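Local atomic coordinates of esterase (Rhizomucor miehei CAU432, PDB entry 4WY8), a protein that catalyses the hydrolysis of carboxylic esters, as a fungal carboxylesterase of the alpha/beta hydrolase fold. Residues A242-L247 with I275-D280; V173-K178 with S234-P239. All blocks are in the same frame, centred on the assembly; numbering follows the deposited sequence.

Contact 1 (A242-L247 with I275-D280); sequences ASIDDL and IEAGND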
loop_
_atom_site.group_PDB
_atom_site.type_symbol
_atom_site.label_atom_id
_atom_site.label_comp_id
_atom_site.label_asym_id
_atom_site.label_seq_id
_atom_site.Cartn_x
_atom_site.Cartn_y
_atom_site.Cartn_z
ATOM N N ALA A 242 9.250 4.576 23.395
ATOM C CA ALA A 242 8.055 4.583 24.239
ATOM C C ALA A 242 7.654 3.167 24.635
ATOM O O ALA A 242 7.901 2.206 23.904
ATOM C CB ALA A 242 6.893 5.273 23.525
ATOM N N SER A 243 7.029 3.042 25.797
ATOM C CA SER A 243 6.476 1.754 26.204
ATOM C C SER A 243 5.155 1.519 25.481
ATOM O O SER A 243 4.534 2.466 24.980
ATOM C CB SER A 243 6.243 1.726 27.704
ATOM O OG SER A 243 5.167 2.599 28.000
ATOM N N ILE A 244 4.714 0.269 25.465
ATOM C CA ILE A 244 3.449 -0.100 24.855
ATOM C C ILE A 244 2.294 0.692 25.475
ATOM O O ILE A 244 1.419 1.207 24.762
ATOM C CB ILE A 244 3.203 -1.612 25.014
ATOM C CG1 ILE A 244 4.382 -2.392 24.431
ATOM C CG2 ILE A 244 1.908 -2.025 24.349
ATOM C CD1 ILE A 244 4.714 -1.982 22.985
ATOM N N ASP A 245 2.310 0.843 26.797
ATOM C CA ASP A 245 1.271 1.635 27.457
ATOM C C ASP A 245 1.304 3.117 27.077
ATOM O O ASP A 245 0.262 3.784 27.051
ATOM C CB ASP A 245 1.370 1.491 28.980
ATOM C CG ASP A 245 0.508 0.355 29.516
ATOM O OD1 ASP A 245 0.712 -0.812 29.107
ATOM O OD2 ASP A 245 -0.381 0.637 30.350
ATOM N N ASP A 246 2.491 3.654 26.829
ATOM C CA ASP A 246 2.581 5.037 26.372
ATOM C C ASP A 246 1.831 5.241 25.040
ATOM O O ASP A 246 1.348 6.325 24.767
ATOM C CB ASP A 246 4.049 5.443 26.201
ATOM C CG ASP A 246 4.749 5.742 27.535
ATOM O OD1 ASP A 246 4.074 6.090 28.530
ATOM O OD2 ASP A 246 5.996 5.618 27.576
ATOM N N LEU A 247 1.761 4.186 24.222
ATOM C CA LEU A 247 1.301 4.282 22.832
ATOM C C LEU A 247 -0.162 3.825 22.637
ATOM O O LEU A 247 -0.702 3.883 21.527
ATOM C CB LEU A 247 2.205 3.430 21.927
ATOM C CG LEU A 247 3.649 3.928 21.838
ATOM C CD1 LEU A 247 4.510 2.960 21.043
ATOM C CD2 LEU A 247 3.705 5.341 21.296
ATOM N N ILE A 275 0.946 -1.685 16.884
ATOM C CA ILE A 275 0.075 -2.853 16.818
ATOM C C ILE A 275 -0.030 -3.542 18.190
ATOM O O ILE A 275 -1.147 -3.779 18.665
ATOM C CB ILE A 275 0.569 -3.869 15.759
ATOM C CG1 ILE A 275 0.478 -3.260 14.351
ATOM C CG2 ILE A 275 -0.227 -5.178 15.805
ATOM C CD1 ILE A 275 1.162 -4.109 13.271
ATOM N N GLU A 276 1.102 -3.805 18.854
ATOM C CA GLU A 276 1.056 -4.367 20.213
ATOM C C GLU A 276 0.166 -3.557 21.138
ATOM O O GLU A 276 -0.544 -4.120 21.966
ATOM C CB GLU A 276 2.443 -4.448 20.870
ATOM C CG GLU A 276 3.188 -5.744 20.680
ATOM C CD GLU A 276 4.354 -5.895 21.648
ATOM O OE1 GLU A 276 5.520 -5.776 21.208
ATOM O OE2 GLU A 276 4.094 -6.157 22.851
ATOM N N ALA A 277 0.196 -2.237 20.984
ATOM C CA ALA A 277 -0.587 -1.354 21.834
ATOM C C ALA A 277 -2.082 -1.312 21.467
ATOM O O ALA A 277 -2.828 -0.470 21.979
ATOM C CB ALA A 277 -0.004 0.019 21.791
ATOM N N GLY A 278 -2.510 -2.177 20.543
ATOM C CA GLY A 278 -3.931 -2.297 20.228
ATOM C C GLY A 278 -4.475 -1.187 19.328
ATOM O O GLY A 278 -5.687 -0.925 19.298
ATOM N N ASN A 279 -3.594 -0.521 18.589
ATOM C CA ASN A 279 -4.069 0.535 17.722
ATOM C C ASN A 279 -4.517 -0.002 16.373
ATOM O O ASN A 279 -4.194 -1.123 16.023
ATOM C CB ASN A 279 -2.990 1.609 17.567
ATOM C CG ASN A 279 -2.789 2.414 18.839
ATOM O OD1 ASN A 279 -3.703 3.143 19.279
ATOM N ND2 ASN A 279 -1.592 2.314 19.435
ATOM N N ASP A 280 -5.301 0.791 15.645
ATOM C CA ASP A 280 -5.660 0.511 14.242
ATOM C C ASP A 280 -4.500 0.941 13.316
ATOM O O ASP A 280 -4.382 2.119 12.955
ATOM C CB ASP A 280 -6.956 1.257 13.882
ATOM C CG ASP A 280 -7.450 0.973 12.453
ATOM O OD1 ASP A 280 -6.763 0.265 11.669
ATOM O OD2 ASP A 280 -8.543 1.490 12.106
#

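Contact 2 (V173-K178 with S234-P239); sequences VCIRAK and SIFACP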
loop_
_atom_site.group_PDB
_atom_site.type_symbol
_atom_site.label_atom_id
_atom_site.label_comp_id
_atom_site.label_asym_id
_atom_site.label_seq_id
_atom_site.Cartn_x
_atom_site.Cartn_y
_atom_site.Cartn_z
ATOM N N VAL A 173 3.387 14.410 18.050
ATOM C CA VAL A 173 2.244 15.284 18.277
ATOM C C VAL A 173 1.040 14.420 18.685
ATOM O O VAL A 173 0.272 14.805 19.568
ATOM C CB VAL A 173 1.898 16.136 17.044
ATOM C CG1 VAL A 173 0.428 16.546 17.065
ATOM C CG2 VAL A 173 2.788 17.357 16.984
ATOM N N CYS A 174 0.883 13.243 18.072
ATOM C CA CYS A 174 -0.194 12.348 18.525
ATOM C C CYS A 174 -0.022 11.905 19.990
ATOM O O CYS A 174 -0.972 12.046 20.799
ATOM C CB CYS A 174 -0.297 11.115 17.623
ATOM S SG CYS A 174 -1.037 11.509 16.020
ATOM N N ILE A 175 1.171 11.404 20.345
ATOM C CA ILE A 175 1.400 11.001 21.749
ATOM C C ILE A 175 1.142 12.172 22.722
ATOM O O ILE A 175 0.522 12.023 23.797
ATOM C CB ILE A 175 2.819 10.501 21.970
ATOM C CG1 ILE A 175 3.126 9.347 21.016
ATOM C CG2 ILE A 175 3.041 10.112 23.445
ATOM C CD1 ILE A 175 4.617 9.000 20.954
ATOM N N ARG A 176 1.622 13.346 22.336
ATOM C CA ARG A 176 1.453 14.530 23.158
ATOM C C ARG A 176 -0.013 14.939 23.344
ATOM O O ARG A 176 -0.429 15.240 24.458
ATOM C CB ARG A 176 2.239 15.695 22.568
ATOM C CG ARG A 176 2.196 16.882 23.474
ATOM C CD ARG A 176 3.029 16.612 24.726
ATOM N NE ARG A 176 2.634 17.503 25.806
ATOM C CZ ARG A 176 2.984 18.779 25.893
ATOM N NH1 ARG A 176 3.756 19.328 24.963
ATOM N NH2 ARG A 176 2.560 19.501 26.917
ATOM N N ALA A 177 -0.794 14.940 22.267
ATOM C CA ALA A 177 -2.203 15.274 22.381
ATOM C C ALA A 177 -2.909 14.244 23.271
ATOM O O ALA A 177 -3.808 14.584 24.033
ATOM C CB ALA A 177 -2.870 15.335 20.992
ATOM N N LYS A 178 -2.506 12.984 23.166
ATOM C CA LYS A 178 -3.068 11.968 24.055
ATOM C C LYS A 178 -2.793 12.317 25.520
ATOM O O LYS A 178 -3.683 12.238 26.363
ATOM C CB LYS A 178 -2.504 10.583 23.752
ATOM C CG LYS A 178 -2.963 9.536 24.780
ATOM C CD LYS A 178 -2.075 8.304 24.814
ATOM C CE LYS A 178 -2.507 7.336 25.911
ATOM N NZ LYS A 178 -1.624 6.126 25.973
ATOM N N SER A 234 14.000 11.196 25.488
ATOM C CA SER A 234 12.574 11.548 25.550
ATOM C C SER A 234 11.758 10.837 24.454
ATOM O O SER A 234 12.183 10.779 23.302
ATOM C CB SER A 234 12.394 13.049 25.402
ATOM O OG SER A 234 11.037 13.356 25.097
ATOM N N ILE A 235 10.568 10.347 24.788
ATOM C CA ILE A 235 9.753 9.636 23.800
ATOM C C ILE A 235 9.199 10.607 22.744
ATOM O O ILE A 235 8.753 10.190 21.674
ATOM C CB ILE A 235 8.607 8.835 24.476
ATOM C CG1 ILE A 235 7.613 9.761 25.177
ATOM C CG2 ILE A 235 9.182 7.767 25.484
ATOM C CD1 ILE A 235 6.433 8.996 25.821
ATOM N N PHE A 236 9.258 11.897 23.066
ATOM C CA PHE A 236 8.833 12.977 22.190
ATOM C C PHE A 236 9.916 13.365 21.171
ATOM O O PHE A 236 9.677 14.157 20.245
ATOM C CB PHE A 236 8.410 14.176 23.040
ATOM C CG PHE A 236 7.233 13.873 23.919
ATOM C CD1 PHE A 236 5.967 13.729 23.359
ATOM C CD2 PHE A 236 7.383 13.699 25.295
ATOM C CE1 PHE A 236 4.864 13.419 24.142
ATOM C CE2 PHE A 236 6.275 13.395 26.091
ATOM C CZ PHE A 236 5.018 13.258 25.510
ATOM N N ALA A 237 11.089 12.759 21.333
ATOM C CA ALA A 237 12.161 12.845 20.354
ATOM C C ALA A 237 12.195 11.544 19.538
ATOM O O ALA A 237 12.129 11.545 18.301
ATOM C CB ALA A 237 13.499 13.061 21.063
ATOM N N CYS A 238 12.256 10.432 20.264
ATOM C CA CYS A 238 12.362 9.101 19.673
ATOM C C CYS A 238 11.200 8.262 20.181
ATOM O O CYS A 238 11.303 7.603 21.212
ATOM C CB CYS A 238 13.690 8.444 20.041
ATOM S SG CYS A 238 15.162 9.438 19.582
ATOM N N PRO A 239 10.070 8.306 19.463
ATOM C CA PRO A 239 8.868 7.607 19.930
ATOM C C PRO A 239 9.013 6.088 19.952
ATOM O O PRO A 239 8.181 5.430 20.571
ATOM C CB PRO A 239 7.796 8.034 18.919
ATOM C CG PRO A 239 8.574 8.517 17.693
ATOM C CD PRO A 239 9.830 9.117 18.254
#

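Contact 1 (A242-L247 with I275-D280)
Ile244 and Leu247, on the one-turn helix 244-247, pack against Ala277 where helix 264-276 ends, an apolar contact at the periphery of the alpha/beta hydrolase fold that is closed by a single hydrogen bond. It illustrates how a short helix can dock on the C-terminal end of a longer one. The two branches of Ile244 divide the work. CG2, placed anti to the backbone N, lies 3.6 Å from CA of Ala277, while CD1 reaches CB of Glu276 at 4.0 Å; the two side chains cross at about a right angle. The methyl of Ala277 is set between the two apolar residues, with CB 3.5 Å from the carbonyl O of Ile244 and 4.1 Å from CB of Leu247. Beyond it, Asn279 ND2 donates to Leu247 O at 2.8 Å. The bond is nearly straight at the hydrogen (166°) and stays in the amide plane of Asn279, although it meets the carbonyl from above its plane.

The start of the short helix and the end of the longer one are also finished locally: Ser243 and Asp246 form a capping box, and Gly278 is the C-prime residue of a Schellman motif. Asn279 additionally uses ND2 toward Leu274 O and OD1 toward Leu250 N. Three bonds therefore grip its amide, fixing its rotation and joining the carbonyl of Leu247 to the exit from the longer helix.

Contact 2 (V173-K178 with S234-P239)
Ile235, Phe236 and Pro239 bring the loop that precedes helix 244-247 onto one side of helix 165-179, where Ile175 and Arg176 receive them. No hydrogen bond crosses between the two segments; they are joined by van der Waals packing, mostly of apolar groups. At the start of the loop, Ser234 folds the chain twice over: its OG accepts from Phe236 N in an ST turn, at 3.1 Å, and its carbonyl O takes both Ala237 N and Cys238 N. This compact turn presents the next two side chains to the helix. Ile235 makes the lighter touch, its CD1 standing 4.3 Å from CG2 of Ile175, while its CG1 lies over one face of the Phe236 ring, offset toward the rim.

Phe236 follows with the main contact. Its ring reaches the helix through CE1, which is 3.8 Å from CG2 of Ile175 and 3.7 Å from the backbone N of Arg176; that nitrogen lies at the ring edge, near its plane. Arg176 has CG anti to its own nitrogen (chi1 -174°) and then bends at chi2, a course that carries CD to within 3.7 Å of CE1 of Phe236. The aliphatic part of the arginine thus does the touching, and the guanidinium is turned 71° from the ring plane. Leu132 of helix 130-143 also packs on Phe236.

Beyond Ala237, whose carbonyl is bonded by Asn168 ND2, the segment finishes at Pro239. There CB meets CD1 of Ile175 at 3.9 Å, the two side chains crossing at about a right angle, and Tyr270 touches both residues. Helix 165-179 begins just after Ser164, the probable nucleophile of a GxSxG elbow; packing of a connecting loop along such a helix belongs to the outer, helical layer of the alpha/beta hydrolase fold.

Overall arrangement
Followed from the N terminus, the first of the four segments to be met lies on helix 165-179, and after 55 intervening residues the chain returns to it at 234-239, closing contact 2. Only then does 242-247 begin contact 1, which closes at 275-280 after a shorter excursion through strand 253-258 and helix 264-276. The two closures are in series, neither nested nor crossed, and their centres lie about 12 Å apart. They also meet directly: CD2 of Leu247 packs on CD1 of Ile175 at 3.8 Å, and Lys178 NZ makes a weak hydrogen bond to Asp246 O. Together they tie helices 165-179, 244-247 and 264-276, and the loop leading into 244-247, into one continuous patch.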